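Local coordinates for protein putative branched-chain amino acid ABC transporter (Chromobacterium violaceum, PDB 4PYR) that binds glutathione, has a fold akin to periplasmic binding proteins and may act as an enzyme regulator, at residues A20-G25 and E248-L253; R218-P223 and L294-M299. One frame throughout, in Å; residues are numbered along the deposited sequence.

Contact 1 (A20-G25 and E248-L253); sequences AVVRSG and ERLYAL
G25 and Y251 meet where the two helical segments cross, their CA atoms 4.4 Å apart. Without a side chain at G25 the segment axes approach to 6.8 Å, at an angle of 44°, and G25 CA makes a CA-H...O contact of 3.4 Å with Y251 O. The same CA also lies over one face of the Y251 ring, a CH-pi contact with 4.1 Å to the centroid. The tyrosine extends with CG anti to its backbone N (chi1 177°), which carries the ring alongside the 20-25 helix. S24 has two modelled conformers; in the one described, OG lies in the ring plane, 3.3 Å from Y251 CD1. Its chi1 of 71° places OG between backbone N and carbonyl carbon, and from there it donates to V21 O at 2.7 Å; in that conformer V21 O would accept from both S24 OG and G25 N. V21 and Y251 cross at about a right angle, V21 CG1 reaching Y251 N at 3.6 Å. The CB of L250 is touched by two methyls, V21 CG1 and V22 CG2, each 4.0 Å away. Beyond these residues, Y251 OH bonds to P237 O and V22 packs on L86 of the glutathione pocket, to which L253 also belongs. A252 points away from helix 16-33 and touches W224 of short helix 223-226, so helix 245-265 lies between the two.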
# COMPACT_ATOMS: atom_id res chain seq x y z
N ALA A 20 -7.65 8.60 -11.97
CA ALA A 20 -9.04 9.01 -11.82
C ALA A 20 -9.65 8.45 -10.54
O ALA A 20 -10.38 9.14 -9.85
CB ALA A 20 -9.85 8.58 -13.02
N VAL A 21 -9.31 7.20 -10.18
CA VAL A 21 -9.79 6.60 -8.93
C VAL A 21 -9.19 7.28 -7.70
O VAL A 21 -9.93 7.61 -6.76
CB VAL A 21 -9.59 5.05 -8.96
CG1 VAL A 21 -10.11 4.45 -7.68
CG2 VAL A 21 -10.33 4.41 -10.17
N VAL A 22 -7.90 7.54 -7.76
CA VAL A 22 -7.28 8.30 -6.69
C VAL A 22 -7.96 9.66 -6.53
O VAL A 22 -8.29 10.06 -5.39
CB VAL A 22 -5.80 8.48 -6.96
CG1 VAL A 22 -5.17 9.41 -5.94
CG2 VAL A 22 -5.04 7.14 -6.95
N ARG A 23 -8.16 10.36 -7.64
CA ARG A 23 -8.85 11.65 -7.59
C ARG A 23 -10.21 11.54 -6.92
O ARG A 23 -10.61 12.42 -6.15
CB ARG A 23 -9.04 12.25 -9.00
CG ARG A 23 -7.83 12.93 -9.57
CD ARG A 23 -8.18 13.76 -10.78
NE ARG A 23 -7.02 14.16 -11.51
CZ ARG A 23 -6.27 15.22 -11.19
NH1 ARG A 23 -6.60 15.99 -10.14
NH2 ARG A 23 -5.21 15.52 -11.90
N SER A 24 -10.94 10.47 -7.20
CA SER A 24 -12.29 10.33 -6.68
C SER A 24 -12.24 10.16 -5.15
O SER A 24 -13.14 10.58 -4.44
CB SER A 24 -13.06 9.18 -7.36
OG SER A 24 -12.59 7.89 -6.98
N GLY A 25 -11.16 9.56 -4.64
CA GLY A 25 -10.99 9.42 -3.21
C GLY A 25 -10.62 10.75 -2.56
O GLY A 25 -11.12 11.08 -1.49
N GLU A 248 -10.21 -0.20 -5.52
CA GLU A 248 -10.72 0.41 -4.31
C GLU A 248 -9.57 0.78 -3.36
O GLU A 248 -9.70 1.76 -2.63
CB GLU A 248 -11.70 -0.52 -3.62
CG GLU A 248 -12.34 0.15 -2.44
CD GLU A 248 -13.69 -0.41 -2.05
OE1 GLU A 248 -14.09 -1.46 -2.57
OE2 GLU A 248 -14.36 0.24 -1.21
N ARG A 249 -8.46 0.04 -3.38
CA ARG A 249 -7.30 0.45 -2.59
C ARG A 249 -6.85 1.83 -3.05
O ARG A 249 -6.37 2.59 -2.23
CB ARG A 249 -6.12 -0.56 -2.61
CG ARG A 249 -6.38 -1.80 -1.74
CD ARG A 249 -5.21 -2.78 -1.61
NE ARG A 249 -5.77 -3.98 -1.06
CZ ARG A 249 -6.18 -5.01 -1.80
NH1 ARG A 249 -5.97 -5.03 -3.11
NH2 ARG A 249 -6.75 -6.05 -1.21
N LEU A 250 -6.99 2.13 -4.35
CA LEU A 250 -6.56 3.45 -4.87
C LEU A 250 -7.50 4.55 -4.44
O LEU A 250 -7.10 5.67 -4.21
CB LEU A 250 -6.42 3.47 -6.38
CG LEU A 250 -5.40 2.49 -6.97
CD1 LEU A 250 -5.56 2.39 -8.47
CD2 LEU A 250 -3.98 2.95 -6.59
N TYR A 251 -8.79 4.25 -4.31
CA TYR A 251 -9.76 5.20 -3.77
C TYR A 251 -9.41 5.55 -2.33
O TYR A 251 -9.37 6.75 -1.95
CB TYR A 251 -11.16 4.56 -3.86
CG TYR A 251 -12.30 5.38 -3.29
CD1 TYR A 251 -12.93 6.38 -4.04
CD2 TYR A 251 -12.78 5.13 -2.00
CE1 TYR A 251 -14.02 7.10 -3.52
CE2 TYR A 251 -13.84 5.86 -1.45
CZ TYR A 251 -14.47 6.83 -2.21
OH TYR A 251 -15.54 7.54 -1.71
N ALA A 252 -9.10 4.53 -1.54
CA ALA A 252 -8.75 4.71 -0.15
C ALA A 252 -7.43 5.47 -0.08
O ALA A 252 -7.25 6.28 0.82
CB ALA A 252 -8.65 3.37 0.58
N LEU A 253 -6.53 5.20 -1.01
CA LEU A 253 -5.25 5.93 -1.06
C LEU A 253 -5.54 7.41 -1.24
O LEU A 253 -4.87 8.26 -0.61
CB LEU A 253 -4.39 5.37 -2.21
CG LEU A 253 -3.02 6.03 -2.37
CD1 LEU A 253 -2.15 5.72 -1.18
CD2 LEU A 253 -2.39 5.55 -3.67

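Contact 2 (R218-P223 and L294-M299); sequences RFIDMP and LPAGVM
F219 and M299 are brought together by their torsions: F219 CG sits between its backbone N and carbonyl carbon (chi1 72°), while selenomethionine M299 bends at chi2 (-66°) and chi3 (-72°). In the conformer described, one of two, its selenium lies over a ring face, offset toward the rim and 3.4 Å from F219 CE1, a Met-aromatic contact conditional on that conformer. The carbonyl carbon of V298 meets the same ring at its edge. In the backbone, F219 and G297 form an antiparallel hydrogen-bonded pair, with F219 N to G297 O at 2.9 Å and G297 N to F219 O at 2.7 Å. R218, extended from CG to NE, passes obliquely by V298, NH1 lying 3.5 Å from V298 CG2. In the plane of the R218 guanidinium a water accepts from NH1 (2.9 Å) and donates to G297 O (3.0 Å). Beyond I220 a weak bond, D221 N to P295 O at 3.3 Å, continues the pairing; L294 packs on I220, and P295 CD on P223 CD at 3.7 Å. The strand pairing therefore rests on main-chain bonds, with G297 O taking both an amide and a water proton, and gives way to carbon packing where proline has no N-H to offer.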
# COMPACT_ATOMS: atom_id res chain seq x y z
N ARG A 218 -5.35 -16.12 7.37
CA ARG A 218 -5.17 -14.88 8.12
C ARG A 218 -4.37 -13.94 7.20
O ARG A 218 -3.41 -14.32 6.56
CB ARG A 218 -4.41 -15.13 9.41
CG ARG A 218 -5.10 -16.07 10.39
CD ARG A 218 -4.46 -16.09 11.77
NE ARG A 218 -5.29 -16.73 12.79
CZ ARG A 218 -6.29 -16.13 13.42
NH1 ARG A 218 -6.61 -14.86 13.16
NH2 ARG A 218 -7.02 -16.80 14.31
N PHE A 219 -4.82 -12.71 7.07
CA PHE A 219 -4.12 -11.78 6.19
C PHE A 219 -4.18 -10.37 6.76
O PHE A 219 -4.86 -10.11 7.73
CB PHE A 219 -4.73 -11.87 4.78
CG PHE A 219 -6.09 -11.25 4.66
CD1 PHE A 219 -7.20 -11.86 5.19
CD2 PHE A 219 -6.26 -10.03 4.00
CE1 PHE A 219 -8.45 -11.28 5.10
CE2 PHE A 219 -7.52 -9.47 3.86
CZ PHE A 219 -8.61 -10.07 4.43
N ILE A 220 -3.36 -9.50 6.18
CA ILE A 220 -3.36 -8.09 6.54
C ILE A 220 -3.81 -7.28 5.35
O ILE A 220 -3.51 -7.61 4.20
CB ILE A 220 -1.98 -7.61 7.08
CG1 ILE A 220 -0.86 -7.90 6.10
CG2 ILE A 220 -1.67 -8.31 8.41
CD1 ILE A 220 0.47 -7.31 6.53
N ASP A 221 -4.57 -6.23 5.63
CA ASP A 221 -5.04 -5.34 4.59
C ASP A 221 -5.51 -4.04 5.25
O ASP A 221 -5.47 -3.91 6.46
CB ASP A 221 -6.20 -6.00 3.79
CG ASP A 221 -6.31 -5.51 2.35
OD1 ASP A 221 -5.75 -4.49 1.98
OD2 ASP A 221 -6.99 -6.22 1.54
N MSE A 222 -5.98 -3.12 4.45
CA MSE A 222 -6.47 -1.85 4.89
C MSE A 222 -7.62 -1.89 5.86
O MSE A 222 -8.55 -2.67 5.69
CB MSE A 222 -7.00 -1.08 3.71
CG MSE A 222 -5.94 -0.83 2.67
SE MSE A 222 -6.73 0.42 1.39
CE MSE A 222 -4.99 0.71 0.48
N PRO A 223 -7.62 -1.00 6.87
CA PRO A 223 -8.84 -0.74 7.67
C PRO A 223 -10.07 -0.51 6.81
O PRO A 223 -11.19 -0.93 7.18
CB PRO A 223 -8.48 0.53 8.45
CG PRO A 223 -7.02 0.41 8.59
CD PRO A 223 -6.50 -0.14 7.29
N LEU A 294 -0.84 -2.20 9.28
CA LEU A 294 -2.13 -2.75 8.87
C LEU A 294 -2.69 -3.70 9.92
O LEU A 294 -1.95 -4.48 10.53
CB LEU A 294 -2.00 -3.56 7.58
CG LEU A 294 -1.50 -2.82 6.35
CD1 LEU A 294 -1.44 -3.80 5.20
CD2 LEU A 294 -2.37 -1.64 6.01
N PRO A 295 -4.03 -3.71 10.06
CA PRO A 295 -4.73 -4.67 10.88
C PRO A 295 -4.79 -6.07 10.18
O PRO A 295 -4.61 -6.20 8.95
CB PRO A 295 -6.13 -4.07 10.98
CG PRO A 295 -6.30 -3.36 9.68
CD PRO A 295 -4.94 -2.82 9.34
N ALA A 296 -5.02 -7.09 10.99
CA ALA A 296 -5.19 -8.44 10.50
C ALA A 296 -6.65 -8.76 10.38
O ALA A 296 -7.49 -8.22 11.06
CB ALA A 296 -4.53 -9.43 11.43
N GLY A 297 -6.91 -9.69 9.48
CA GLY A 297 -8.23 -10.18 9.17
C GLY A 297 -8.16 -11.64 8.88
O GLY A 297 -7.08 -12.23 8.83
N VAL A 298 -9.34 -12.25 8.72
CA VAL A 298 -9.44 -13.65 8.36
C VAL A 298 -10.34 -13.70 7.16
O VAL A 298 -11.44 -13.14 7.18
CB VAL A 298 -10.00 -14.51 9.53
CG1 VAL A 298 -10.28 -15.93 9.09
CG2 VAL A 298 -9.03 -14.54 10.70
N MSE A 299 -9.87 -14.35 6.10
CA MSE A 299 -10.63 -14.46 4.84
C MSE A 299 -11.97 -15.13 5.08
O MSE A 299 -12.05 -16.14 5.77
CB MSE A 299 -9.83 -15.27 3.81
CG MSE A 299 -8.59 -14.56 3.23
SE MSE A 299 -8.94 -12.95 2.13
CE MSE A 299 -9.68 -13.88 0.55
O HOH W 1 -5.74 -12.78 11.41

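How the contacts relate
From the N terminus, the chain passes 20-25 in helix 16-33, which belongs to the lobe built on the parallel sheet, and reaches 218-223 only after most of the second lobe. It then runs through helix 223-226 to 248-253, where contact 1 closes a loop of 222 residues, and finally to 294-299, where contact 2 closes one of 70. The segments alternate, so the two loops cross rather than nest. Contact 1 ties helix 245-265 to the first lobe, whereas contact 2 joins two strands of the mixed sheet. A salt bridge links the contacts directly, R249 NH2 lying 2.8 Å from D221 OD2, and selenomethionine M222 packs on R249 and A252.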